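Local coordinates for BH0493 protein (Bacillus halodurans C-125, PDB 2QEE) that is a putative amidohydrolase that binds zinc and probably acts as a metal-dependent enzyme, its reaction and substrate not being firmly assigned, at residues Y52-A55 and E56-W60; I80-L84 and F85-S89; R291-P294 and N295-F298; N409-F413 and V414-D418. All blocks are in the same frame, centred on the assembly; numbering follows the deposited sequence. Where two conformers were deposited one is given.

Contact 1 of 4, residues Y52-A55 and E56-W60; sequences YLVA and EVMRW
Glu-56 carries CG anti to its own carbonyl carbon (chi1 -68°) and is extended beyond it, a pair of torsions that sends the side chain back past the preceding helical turn toward Tyr-52 and Leu-53. CG settles 3.4 Å from Tyr-52 O, and OE1 passes 4.0 Å from Leu-53 CD2, the two side chains crossing obliquely. Val-57 takes a different torsion: chi1 of 72° puts CG1 between the backbone N and the carbonyl carbon, 3.3 Å from Val-54 O. The Met-58 chain, bent at chi2 and chi3, brings CG to 4.4 Å from Val-54 CG1.

Beneath these contacts runs the i to i+4 bonding of helix 51-58. Val-57 N reaches Leu-53 O at 2.8 Å and Met-58 N bonds to Val-54 O, whereas Arg-59 N to Ala-55 O is weak at 3.5 Å. The side chain of Tyr-52 lies about 5 Å from that of the zinc ligand Asp-357 and about 7 Å from the zinc ion.

The carboxylate of Glu-56 finds its strongest partners beyond this helix: OE1 bonds Ser-92 OG, while OE2 forms a salt bridge with Arg-316 of the second subunit. Arg-59 likewise reaches across, bonding Ala-315 O of that subunit. An alanine in place of Glu-56 would probably leave Arg-316 of the second subunit without this counter-charge and Ser-92 OG without this partner. The chemistry thus implies that Leu-53, Val-54 and Val-57 pack on helices of their own chain, while a buried acid, probably kept ionised by the arginine, links that chain through OE1 and the second subunit through OE2.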
loop_
_atom_site.group_PDB
_atom_site.type_symbol
_atom_site.label_atom_id
_atom_site.label_comp_id
_atom_site.label_asym_id
_atom_site.label_seq_id
_atom_site.Cartn_x
_atom_site.Cartn_y
_atom_site.Cartn_z
ATOM N N TYR C 52 4.635 -16.575 -16.741
ATOM C CA TYR C 52 3.670 -16.278 -15.668
ATOM C C TYR C 52 2.806 -17.498 -15.388
ATOM O O TYR C 52 2.429 -17.756 -14.242
ATOM C CB TYR C 52 2.731 -15.105 -16.022
ATOM C CG TYR C 52 3.311 -13.716 -16.094
ATOM C CD1 TYR C 52 4.597 -13.472 -16.549
ATOM C CD2 TYR C 52 2.501 -12.584 -15.805
ATOM C CE1 TYR C 52 5.089 -12.159 -16.655
ATOM C CE2 TYR C 52 3.002 -11.241 -15.909
ATOM C CZ TYR C 52 4.282 -11.058 -16.330
ATOM O OH TYR C 52 4.764 -9.792 -16.427
ATOM N N LEU C 53 2.436 -18.216 -16.445
ATOM C CA LEU C 53 1.565 -19.378 -16.320
ATOM C C LEU C 53 2.320 -20.613 -15.867
ATOM O O LEU C 53 1.741 -21.449 -15.181
ATOM C CB LEU C 53 0.779 -19.654 -17.602
ATOM C CG LEU C 53 -0.272 -18.558 -17.935
ATOM C CD1 LEU C 53 -1.089 -18.953 -19.139
ATOM C CD2 LEU C 53 -1.206 -18.337 -16.746
ATOM N N VAL C 54 3.597 -20.700 -16.227
ATOM C CA VAL C 54 4.454 -21.754 -15.618
ATOM C C VAL C 54 4.500 -21.661 -14.073
ATOM O O VAL C 54 4.199 -22.651 -13.364
ATOM C CB VAL C 54 5.870 -21.716 -16.225
ATOM C CG1 VAL C 54 6.773 -22.766 -15.554
ATOM C CG2 VAL C 54 5.771 -21.960 -17.733
ATOM N N ALA C 55 4.727 -20.450 -13.555
ATOM C CA ALA C 55 4.686 -20.249 -12.098
ATOM C C ALA C 55 3.330 -20.724 -11.561
ATOM O O ALA C 55 3.249 -21.492 -10.592
ATOM C CB ALA C 55 4.913 -18.766 -11.776
ATOM N N GLU C 56 2.226 -20.301 -12.196
ATOM C CA GLU C 56 0.923 -20.632 -11.652
ATOM C C GLU C 56 0.621 -22.140 -11.699
ATOM O O GLU C 56 0.106 -22.669 -10.734
ATOM C CB GLU C 56 -0.169 -19.816 -12.356
ATOM C CG GLU C 56 -0.029 -18.312 -11.969
ATOM C CD GLU C 56 -1.075 -17.438 -12.644
ATOM O OE1 GLU C 56 -2.219 -17.923 -12.858
ATOM O OE2 GLU C 56 -0.695 -16.275 -12.938
ATOM N N VAL C 57 1.004 -22.813 -12.792
ATOM C CA VAL C 57 0.633 -24.255 -12.910
ATOM C C VAL C 57 1.449 -25.046 -11.862
ATOM O O VAL C 57 0.958 -26.025 -11.254
ATOM C CB VAL C 57 0.842 -24.817 -14.355
ATOM C CG1 VAL C 57 2.359 -25.007 -14.738
ATOM C CG2 VAL C 57 0.033 -26.071 -14.538
ATOM N N MET C 58 2.661 -24.557 -11.612
ATOM C CA MET C 58 3.516 -25.278 -10.641
ATOM C C MET C 58 2.961 -25.218 -9.199
ATOM O O MET C 58 3.316 -26.071 -8.377
ATOM C CB MET C 58 4.990 -24.844 -10.741
ATOM C CG MET C 58 5.738 -25.196 -12.057
ATOM S SD MET C 58 5.540 -26.928 -12.698
ATOM C CE MET C 58 6.013 -27.665 -11.259
ATOM N N ARG C 59 2.057 -24.270 -8.883
ATOM C CA ARG C 59 1.377 -24.294 -7.575
ATOM C C ARG C 59 0.329 -25.372 -7.454
ATOM O O ARG C 59 -0.046 -25.693 -6.362
ATOM C CB ARG C 59 0.696 -22.950 -7.249
ATOM C CG ARG C 59 1.727 -21.844 -6.965
ATOM C CD ARG C 59 1.083 -20.579 -6.343
ATOM N NE ARG C 59 0.322 -20.873 -5.124
ATOM C CZ ARG C 59 0.896 -21.231 -3.959
ATOM N NH1 ARG C 59 2.217 -21.266 -3.848
ATOM N NH2 ARG C 59 0.158 -21.511 -2.914
ATOM N N TRP C 60 -0.151 -25.936 -8.579
ATOM C CA TRP C 60 -1.225 -26.927 -8.550
ATOM C C TRP C 60 -0.809 -28.315 -8.942
ATOM O O TRP C 60 -1.335 -29.290 -8.396
ATOM C CB TRP C 60 -2.347 -26.516 -9.523
ATOM C CG TRP C 60 -3.301 -25.451 -8.991
ATOM C CD1 TRP C 60 -3.495 -24.160 -9.520
ATOM C CD2 TRP C 60 -4.239 -25.593 -7.919
ATOM N NE1 TRP C 60 -4.468 -23.515 -8.802
ATOM C CE2 TRP C 60 -4.939 -24.360 -7.809
ATOM C CE3 TRP C 60 -4.526 -26.615 -7.001
ATOM C CZ2 TRP C 60 -5.925 -24.149 -6.849
ATOM C CZ3 TRP C 60 -5.523 -26.413 -6.040
ATOM C CH2 TRP C 60 -6.211 -25.181 -5.973
#

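Contact 2 of 4, residues I80-L84 and F85-S89; sequences IWEEL and FIKRS
Glu-83 OE1 is gripped by Arg-88 NH1 at 2.8 Å and by a water that donates to it and accepts from Arg-88 NH2. The carboxylate and guanidinium lie side by side with planes only 8° apart, and NH1 approaches OE1 nearly along its C-O bond. The same NH1 also reaches Glu-83 O at 2.9 Å, on a lone pair of that carbonyl, so one nitrogen ties both backbone and side chain of the glutamate. Lys-87 joins the network more loosely, its NZ 3.8 Å from Glu-83 OE2, a long salt bridge. OE2 also bonds Thr-61 OG1, and Arg-88 makes a cation-pi contact with Trp-60. A leucine in place of Arg-88 would probably leave Glu-83 without its close counter-charge and its carbonyl without this donor.

Here helix 73-86 widens before it ends. Ile-86 N and Lys-87 N bond to the oxygens five residues back, Trp-81 O and Glu-82 O, the pattern of a pi-type turn; Trp-81 O also accepts from Phe-85 N at 3.0 Å.

Placed by CG anti to the backbone N (chi1 -173°), the Trp-81 side chain makes apolar contacts. Phe-85 forms an offset stack on its six-membered ring, centroids 4.5 Å apart and planes at 17°, with Phe-85 CB also over that ring as a CH-pi contact.

Among its neighbours, the turn is hemmed by helix 51-58 against Ile-80 and Glu-83, by helix 93-104 against Leu-84 and Phe-85, and by helix 44-48 against Trp-81, while Trp-391 of the second subunit packs on both stacked rings.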
loop_
_atom_site.group_PDB
_atom_site.type_symbol
_atom_site.label_atom_id
_atom_site.label_comp_id
_atom_site.label_asym_id
_atom_site.label_seq_id
_atom_site.Cartn_x
_atom_site.Cartn_y
_atom_site.Cartn_z
ATOM N N ILE C 80 -1.092 -26.997 -18.770
ATOM C CA ILE C 80 -1.477 -25.635 -18.242
ATOM C C ILE C 80 -2.988 -25.417 -18.431
ATOM O O ILE C 80 -3.679 -25.010 -17.487
ATOM C CB ILE C 80 -0.586 -24.513 -18.794
ATOM C CG1 ILE C 80 0.835 -24.701 -18.187
ATOM C CG2 ILE C 80 -1.189 -23.074 -18.491
ATOM C CD1 ILE C 80 1.934 -23.841 -18.839
ATOM N N TRP C 81 -3.501 -25.789 -19.609
ATOM C CA TRP C 81 -4.924 -25.659 -19.892
ATOM C C TRP C 81 -5.760 -26.471 -18.904
ATOM O O TRP C 81 -6.682 -25.965 -18.256
ATOM C CB TRP C 81 -5.233 -26.089 -21.342
ATOM C CG TRP C 81 -6.626 -25.819 -21.752
ATOM C CD1 TRP C 81 -7.623 -26.736 -21.923
ATOM C CD2 TRP C 81 -7.186 -24.548 -22.127
ATOM N NE1 TRP C 81 -8.766 -26.130 -22.371
ATOM C CE2 TRP C 81 -8.525 -24.785 -22.524
ATOM C CE3 TRP C 81 -6.674 -23.252 -22.202
ATOM C CZ2 TRP C 81 -9.374 -23.753 -22.949
ATOM C CZ3 TRP C 81 -7.510 -22.218 -22.625
ATOM C CH2 TRP C 81 -8.854 -22.472 -22.967
ATOM N N GLU C 82 -5.442 -27.756 -18.775
ATOM C CA GLU C 82 -6.173 -28.611 -17.850
ATOM C C GLU C 82 -6.100 -28.116 -16.384
ATOM O O GLU C 82 -7.134 -28.046 -15.719
ATOM C CB GLU C 82 -5.647 -30.056 -17.977
ATOM C CG GLU C 82 -6.302 -31.049 -17.047
ATOM C CD GLU C 82 -7.768 -31.361 -17.382
ATOM O OE1 GLU C 82 -8.252 -31.032 -18.505
ATOM O OE2 GLU C 82 -8.438 -31.916 -16.487
ATOM N N GLU C 83 -4.910 -27.737 -15.916
ATOM C CA GLU C 83 -4.712 -27.460 -14.490
ATOM C C GLU C 83 -5.257 -26.084 -14.094
ATOM O O GLU C 83 -5.760 -25.940 -13.001
ATOM C CB GLU C 83 -3.226 -27.483 -14.129
ATOM C CG GLU C 83 -2.571 -28.912 -14.323
ATOM C CD GLU C 83 -2.777 -29.829 -13.111
ATOM O OE1 GLU C 83 -3.460 -29.442 -12.149
ATOM O OE2 GLU C 83 -2.200 -30.955 -13.092
ATOM N N LEU C 84 -5.129 -25.106 -14.990
ATOM C CA LEU C 84 -5.501 -23.699 -14.609
ATOM C C LEU C 84 -6.815 -23.219 -15.217
ATOM O O LEU C 84 -7.348 -22.194 -14.798
ATOM C CB LEU C 84 -4.416 -22.755 -15.077
ATOM C CG LEU C 84 -3.026 -22.884 -14.464
ATOM C CD1 LEU C 84 -2.166 -21.776 -14.938
ATOM C CD2 LEU C 84 -3.047 -22.997 -12.902
ATOM N N PHE C 85 -7.322 -23.906 -16.232
ATOM C CA PHE C 85 -8.589 -23.512 -16.826
ATOM C C PHE C 85 -9.716 -24.516 -16.586
ATOM O O PHE C 85 -10.899 -24.127 -16.464
ATOM C CB PHE C 85 -8.440 -23.251 -18.341
ATOM C CG PHE C 85 -7.503 -22.132 -18.687
ATOM C CD1 PHE C 85 -8.017 -20.956 -19.229
ATOM C CD2 PHE C 85 -6.113 -22.257 -18.505
ATOM C CE1 PHE C 85 -7.184 -19.866 -19.546
ATOM C CE2 PHE C 85 -5.257 -21.227 -18.836
ATOM C CZ PHE C 85 -5.805 -20.012 -19.375
ATOM N N ILE C 86 -9.393 -25.820 -16.645
ATOM C CA ILE C 86 -10.439 -26.837 -16.506
ATOM C C ILE C 86 -10.674 -27.263 -15.046
ATOM O O ILE C 86 -11.809 -27.312 -14.583
ATOM C CB ILE C 86 -10.132 -28.092 -17.455
ATOM C CG1 ILE C 86 -9.937 -27.643 -18.904
ATOM C CG2 ILE C 86 -11.208 -29.143 -17.368
ATOM C CD1 ILE C 86 -11.140 -26.772 -19.471
ATOM N N LYS C 87 -9.606 -27.577 -14.305
ATOM C CA LYS C 87 -9.710 -28.082 -12.932
ATOM C C LYS C 87 -9.921 -26.976 -11.897
ATOM O O LYS C 87 -10.294 -27.268 -10.778
ATOM C CB LYS C 87 -8.401 -28.812 -12.551
ATOM C CG LYS C 87 -8.231 -30.170 -13.336
ATOM C CD LYS C 87 -6.878 -30.736 -12.892
ATOM C CE LYS C 87 -6.645 -32.131 -13.412
ATOM N NZ LYS C 87 -5.535 -32.738 -12.577
ATOM N N ARG C 88 -9.536 -25.734 -12.242
ATOM C CA ARG C 88 -9.953 -24.557 -11.479
ATOM C C ARG C 88 -10.375 -23.466 -12.478
ATOM O O ARG C 88 -9.965 -23.495 -13.646
ATOM C CB ARG C 88 -8.846 -24.026 -10.537
ATOM C CG ARG C 88 -8.349 -24.999 -9.487
ATOM C CD ARG C 88 -7.210 -25.857 -10.101
ATOM N NE ARG C 88 -6.946 -27.095 -9.325
ATOM C CZ ARG C 88 -6.031 -27.999 -9.724
ATOM N NH1 ARG C 88 -5.373 -27.807 -10.865
ATOM N NH2 ARG C 88 -5.800 -29.097 -8.987
ATOM N N SER C 89 -11.221 -22.531 -12.045
ATOM C CA SER C 89 -11.625 -21.464 -12.993
ATOM C C SER C 89 -10.443 -20.555 -13.280
ATOM O O SER C 89 -9.687 -20.255 -12.364
ATOM C CB SER C 89 -12.818 -20.643 -12.448
ATOM O OG SER C 89 -13.968 -21.497 -12.351
HETATM O O HOH W 1 -3.950 -31.029 -10.103
HETATM O O HOH W 2 -3.450 -32.398 -15.224
HETATM O O HOH W 3 -7.104 -21.265 -12.239
#

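Contact 3 of 4, residues R291-P294 and N295-F298; sequences REYP and NNKF
From Tyr-293 to Asn-296 the backbone reverses in a type I beta turn, with Pro-294 and Asn-295 at its corners. Tyr-293 is the first residue to leave helical geometry after helix 284-292, and the turn leads into strand 298-302, making it the helix-to-strand connection of an alpha/beta fold whose neighbouring strands run parallel, in keeping with the barrel of amidohydrolases. Asn-296 N closes the turn on Tyr-293 O at 3.0 Å. A proline suits the first corner, since its ring fixes phi near the value the turn requires. A water donates to Pro-294 O at 2.8 Å and, weakly, to Asn-296 O.

Asn-296 and Tyr-293 then lie alongside each other, pointing the same way, with amide and ring planes 72° apart. OD1 of Asn-296 rests 3.6 Å from Tyr-293 CB and 3.8 Å from Tyr-293 CD1. The other end of the amide is held by the fold: ND2 bonds Leu-247 O of helix 237-253, the helix that also packs on the Tyr-293 side chain. Asn-296 O is bonded by Asn-320 ND2, just ahead of strand 321-323.

Phe-298, buried against helix 284-292 and strand 257-264, points its CB toward the turn. Its CZ touches Tyr-293 CB at 4.0 Å, and Tyr-293 O lies at the edge of the Phe-298 ring, in its plane, 3.7 Å from CE2.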
loop_
_atom_site.group_PDB
_atom_site.type_symbol
_atom_site.label_atom_id
_atom_site.label_comp_id
_atom_site.label_asym_id
_atom_site.label_seq_id
_atom_site.Cartn_x
_atom_site.Cartn_y
_atom_site.Cartn_z
ATOM N N ARG C 291 19.455 14.168 -9.983
ATOM C CA ARG C 291 19.978 15.444 -9.544
ATOM C C ARG C 291 21.315 15.767 -10.204
ATOM O O ARG C 291 21.519 16.884 -10.698
ATOM C CB ARG C 291 20.142 15.450 -8.033
ATOM C CG ARG C 291 20.829 16.724 -7.470
ATOM C CD ARG C 291 20.801 16.755 -5.974
ATOM N NE ARG C 291 21.390 15.541 -5.410
ATOM C CZ ARG C 291 20.661 14.623 -4.764
ATOM N NH1 ARG C 291 19.361 14.857 -4.568
ATOM N NH2 ARG C 291 21.228 13.494 -4.309
ATOM N N GLU C 292 22.208 14.786 -10.169
ATOM C CA GLU C 292 23.597 14.963 -10.601
ATOM C C GLU C 292 23.833 14.889 -12.107
ATOM O O GLU C 292 24.915 15.325 -12.566
ATOM C CB GLU C 292 24.542 13.975 -9.873
ATOM C CG GLU C 292 24.418 14.003 -8.370
ATOM C CD GLU C 292 24.694 15.366 -7.728
ATOM O OE1 GLU C 292 25.418 16.190 -8.321
ATOM O OE2 GLU C 292 24.167 15.634 -6.622
ATOM N N TYR C 293 22.856 14.361 -12.870
ATOM C CA TYR C 293 22.953 14.253 -14.316
ATOM C C TYR C 293 21.741 14.943 -14.992
ATOM O O TYR C 293 20.907 14.272 -15.617
ATOM C CB TYR C 293 23.090 12.785 -14.719
ATOM C CG TYR C 293 24.389 12.219 -14.218
ATOM C CD1 TYR C 293 25.561 12.322 -14.992
ATOM C CD2 TYR C 293 24.468 11.636 -12.938
ATOM C CE1 TYR C 293 26.790 11.819 -14.488
ATOM C CE2 TYR C 293 25.690 11.134 -12.427
ATOM C CZ TYR C 293 26.841 11.263 -13.224
ATOM O OH TYR C 293 28.029 10.760 -12.724
ATOM N N PRO C 294 21.613 16.276 -14.811
ATOM C CA PRO C 294 20.425 17.029 -15.289
ATOM C C PRO C 294 20.312 17.033 -16.790
ATOM O O PRO C 294 19.226 17.339 -17.347
ATOM C CB PRO C 294 20.708 18.465 -14.829
ATOM C CG PRO C 294 22.209 18.525 -14.642
ATOM C CD PRO C 294 22.590 17.157 -14.163
ATOM N N ASN C 295 21.436 16.774 -17.469
ATOM C CA ASN C 295 21.441 16.715 -18.922
ATOM C C ASN C 295 21.205 15.333 -19.482
ATOM O O ASN C 295 21.316 15.119 -20.690
ATOM C CB ASN C 295 22.741 17.259 -19.506
ATOM C CG ASN C 295 23.060 18.657 -19.032
ATOM O OD1 ASN C 295 24.197 18.954 -18.654
ATOM N ND2 ASN C 295 22.080 19.508 -19.022
ATOM N N ASN C 296 20.906 14.365 -18.590
ATOM C CA ASN C 296 20.544 13.044 -19.015
ATOM C C ASN C 296 19.076 12.854 -18.700
ATOM O O ASN C 296 18.567 13.456 -17.726
ATOM C CB ASN C 296 21.336 11.962 -18.243
ATOM C CG ASN C 296 22.749 11.798 -18.770
ATOM O OD1 ASN C 296 23.670 12.477 -18.284
ATOM N ND2 ASN C 296 22.930 10.868 -19.710
ATOM N N LYS C 297 18.435 12.035 -19.525
ATOM C CA LYS C 297 16.991 11.647 -19.319
ATOM C C LYS C 297 16.884 10.194 -18.842
ATOM O O LYS C 297 17.590 9.322 -19.350
ATOM C CB LYS C 297 16.238 11.812 -20.641
ATOM C CG LYS C 297 16.097 13.332 -20.958
ATOM C CD LYS C 297 15.199 13.602 -22.108
ATOM C CE LYS C 297 15.879 13.282 -23.403
ATOM N NZ LYS C 297 15.129 13.945 -24.541
ATOM N N PHE C 298 15.954 9.927 -17.893
ATOM C CA PHE C 298 15.856 8.616 -17.319
ATOM C C PHE C 298 14.395 8.159 -17.361
ATOM O O PHE C 298 13.483 8.931 -16.959
ATOM C CB PHE C 298 16.289 8.675 -15.852
ATOM C CG PHE C 298 17.709 9.138 -15.666
ATOM C CD1 PHE C 298 18.734 8.167 -15.578
ATOM C CD2 PHE C 298 18.040 10.496 -15.619
ATOM C CE1 PHE C 298 20.053 8.578 -15.426
ATOM C CE2 PHE C 298 19.405 10.895 -15.457
ATOM C CZ PHE C 298 20.374 9.907 -15.363
HETATM O O HOH W 4 17.709 16.244 -19.412
#

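Contact 4 of 4, residues N409-F413 and V414-D418; sequences NFWRF and VGRND
Trp-411 is covered on one face by the amide of Asn-417, whose plane lies 13° from that of the ring in a stacked pair. OD1 stands 3.3 Å from Trp-411 CG, ND2 spreads toward CE2 and CZ2, and Asn-417 CB makes a CH-pi contact with the six-membered ring. The opposite face receives Phe-410 CD2, 3.8 Å above the plane and over its centre. Arg-416 CG comes to the indole edge, 4.0 Å from CE3. Phe-410 in turn offers a face to Val-414, whose CG1 lies 3.5 Å from CE1; having CG anti to the backbone N (chi1 171°) swings the phenyl ring into that position.

What sets these groups in place is the end of helix 395-414, a Schellman motif. Val-414 N still makes the ordinary helical bond to Phe-410 O at 3.0 Å. Gly-415 then takes a positive phi of 79°, its N turns back to Arg-412 O, and Arg-416 N reaches Trp-411 O at 3.0 Å, turning the chain out of the helix, after which Asn-417 comes over the indole.

Further out, Trp-411 NE1 bonds Thr-25 OG1 in strand 24-26, and Arg-416 NH1 forms a salt bridge with Asp-218. The Phe-410 side chain is about 7 Å from that of the zinc ligand His-28, though the metal lies farther off.

Asn-417 OD1 is buried without a polar partner in the model; beside a poorly ordered chain end its stack deserves caution and probably rests mainly on dispersion, while main-chain bonds and the Arg-416 to Asp-218 pair probably hold its course.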
loop_
_atom_site.group_PDB
_atom_site.type_symbol
_atom_site.label_atom_id
_atom_site.label_comp_id
_atom_site.label_asym_id
_atom_site.label_seq_id
_atom_site.Cartn_x
_atom_site.Cartn_y
_atom_site.Cartn_z
ATOM N N ASN C 409 3.684 11.379 -24.943
ATOM C CA ASN C 409 4.598 11.640 -23.841
ATOM C C ASN C 409 5.872 10.832 -24.018
ATOM O O ASN C 409 6.953 11.341 -23.719
ATOM C CB ASN C 409 3.985 11.238 -22.465
ATOM C CG ASN C 409 2.934 12.230 -21.985
ATOM O OD1 ASN C 409 2.844 13.379 -22.488
ATOM N ND2 ASN C 409 2.135 11.803 -20.934
ATOM N N PHE C 410 5.733 9.664 -24.618
ATOM C CA PHE C 410 6.920 8.818 -24.780
ATOM C C PHE C 410 7.793 9.473 -25.887
ATOM O O PHE C 410 8.991 9.750 -25.670
ATOM C CB PHE C 410 6.567 7.407 -25.211
ATOM C CG PHE C 410 7.774 6.585 -25.592
ATOM C CD1 PHE C 410 8.662 6.136 -24.590
ATOM C CD2 PHE C 410 8.048 6.278 -26.922
ATOM C CE1 PHE C 410 9.820 5.386 -24.911
ATOM C CE2 PHE C 410 9.191 5.495 -27.266
ATOM C CZ PHE C 410 10.087 5.044 -26.250
ATOM N N TRP C 411 7.198 9.744 -27.041
ATOM C CA TRP C 411 8.080 10.274 -28.163
ATOM C C TRP C 411 8.680 11.607 -27.804
ATOM O O TRP C 411 9.821 11.937 -28.159
ATOM C CB TRP C 411 7.263 10.348 -29.439
ATOM C CG TRP C 411 6.866 8.976 -29.879
ATOM C CD1 TRP C 411 5.621 8.428 -29.867
ATOM C CD2 TRP C 411 7.756 7.968 -30.346
ATOM N NE1 TRP C 411 5.681 7.120 -30.341
ATOM C CE2 TRP C 411 6.996 6.821 -30.610
ATOM C CE3 TRP C 411 9.162 7.922 -30.565
ATOM C CZ2 TRP C 411 7.567 5.635 -31.115
ATOM C CZ3 TRP C 411 9.716 6.716 -31.064
ATOM C CH2 TRP C 411 8.920 5.615 -31.336
ATOM N N ARG C 412 7.891 12.456 -27.155
ATOM C CA ARG C 412 8.383 13.751 -26.704
ATOM C C ARG C 412 9.594 13.549 -25.783
ATOM O O ARG C 412 10.648 14.215 -25.928
ATOM C CB ARG C 412 7.251 14.490 -25.977
ATOM C CG ARG C 412 7.162 15.980 -26.245
ATOM C CD ARG C 412 5.719 16.494 -25.926
ATOM N NE ARG C 412 5.747 17.823 -25.304
ATOM C CZ ARG C 412 6.133 18.081 -24.053
ATOM N NH1 ARG C 412 6.570 17.102 -23.250
ATOM N NH2 ARG C 412 6.104 19.330 -23.603
ATOM N N PHE C 413 9.483 12.609 -24.839
ATOM C CA PHE C 413 10.560 12.443 -23.862
ATOM C C PHE C 413 11.867 11.898 -24.496
ATOM O O PHE C 413 12.977 12.315 -24.116
ATOM C CB PHE C 413 10.122 11.509 -22.744
ATOM C CG PHE C 413 11.099 11.481 -21.575
ATOM C CD1 PHE C 413 11.146 12.569 -20.693
ATOM C CD2 PHE C 413 11.915 10.356 -21.331
ATOM C CE1 PHE C 413 12.042 12.596 -19.571
ATOM C CE2 PHE C 413 12.785 10.366 -20.248
ATOM C CZ PHE C 413 12.871 11.481 -19.373
ATOM N N VAL C 414 11.736 10.963 -25.423
ATOM C CA VAL C 414 12.948 10.327 -25.992
ATOM C C VAL C 414 13.488 11.214 -27.115
ATOM O O VAL C 414 14.510 10.895 -27.719
ATOM C CB VAL C 414 12.685 8.908 -26.510
ATOM C CG1 VAL C 414 12.173 7.971 -25.330
ATOM C CG2 VAL C 414 11.672 8.887 -27.676
ATOM N N GLY C 415 12.774 12.307 -27.391
ATOM C CA GLY C 415 13.257 13.331 -28.323
ATOM C C GLY C 415 13.087 12.972 -29.775
ATOM O O GLY C 415 13.942 13.358 -30.586
ATOM N N ARG C 416 12.012 12.245 -30.126
ATOM C CA ARG C 416 11.762 11.844 -31.536
ATOM C C ARG C 416 10.294 11.704 -32.039
ATOM O O ARG C 416 9.433 12.479 -31.604
ATOM C CB ARG C 416 12.694 10.695 -32.027
ATOM C CG ARG C 416 12.840 9.495 -31.140
ATOM C CD ARG C 416 14.255 8.890 -31.238
ATOM N NE ARG C 416 14.316 7.741 -32.123
ATOM C CZ ARG C 416 15.380 6.954 -32.270
ATOM N NH1 ARG C 416 15.318 5.927 -33.106
ATOM N NH2 ARG C 416 16.499 7.182 -31.584
ATOM N N ASN C 417 10.067 10.711 -32.929
ATOM C CA ASN C 417 8.913 10.502 -33.910
ATOM C C ASN C 417 7.662 11.434 -34.033
ATOM O O ASN C 417 7.604 12.504 -33.422
ATOM C CB ASN C 417 8.590 8.966 -34.080
ATOM C CG ASN C 417 7.117 8.582 -33.766
ATOM O OD1 ASN C 417 6.395 9.324 -33.097
ATOM N ND2 ASN C 417 6.696 7.396 -34.221
ATOM N N ASP C 418 6.714 11.038 -34.895
ATOM C CA ASP C 418 5.401 11.695 -35.064
ATOM C C ASP C 418 5.249 13.095 -34.471
ATOM O O ASP C 418 4.141 13.649 -34.439
ATOM C CB ASP C 418 4.286 10.807 -34.508
ATOM C CG ASP C 418 3.628 9.955 -35.570
ATOM O OD1 ASP C 418 2.535 9.422 -35.270
ATOM O OD2 ASP C 418 4.185 9.823 -36.692
#

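Overall arrangement
From the N terminus the four contacts follow in series; each closes only a local turn, and none nests in or crosses another. Contact 1, on helix 51-58, and contact 2, ending helix 73-86, lie about 11 Å apart between centres and touch, Val-57 packing on Ile-80 and Glu-83, and Trp-60 on Leu-84 and Arg-88. Both face the second subunit. Beyond the chain's centre, contact 3 passes helix 284-292 into strand 298-302, and contact 4 ends the final helix, 395-414. These two meet through a probable hydrogen bond from Lys-297 NZ to Phe-413 O. Two touching pairs thus mark opposite sides of the chain, contacts 1 and 3 being about 40 Å apart between centres.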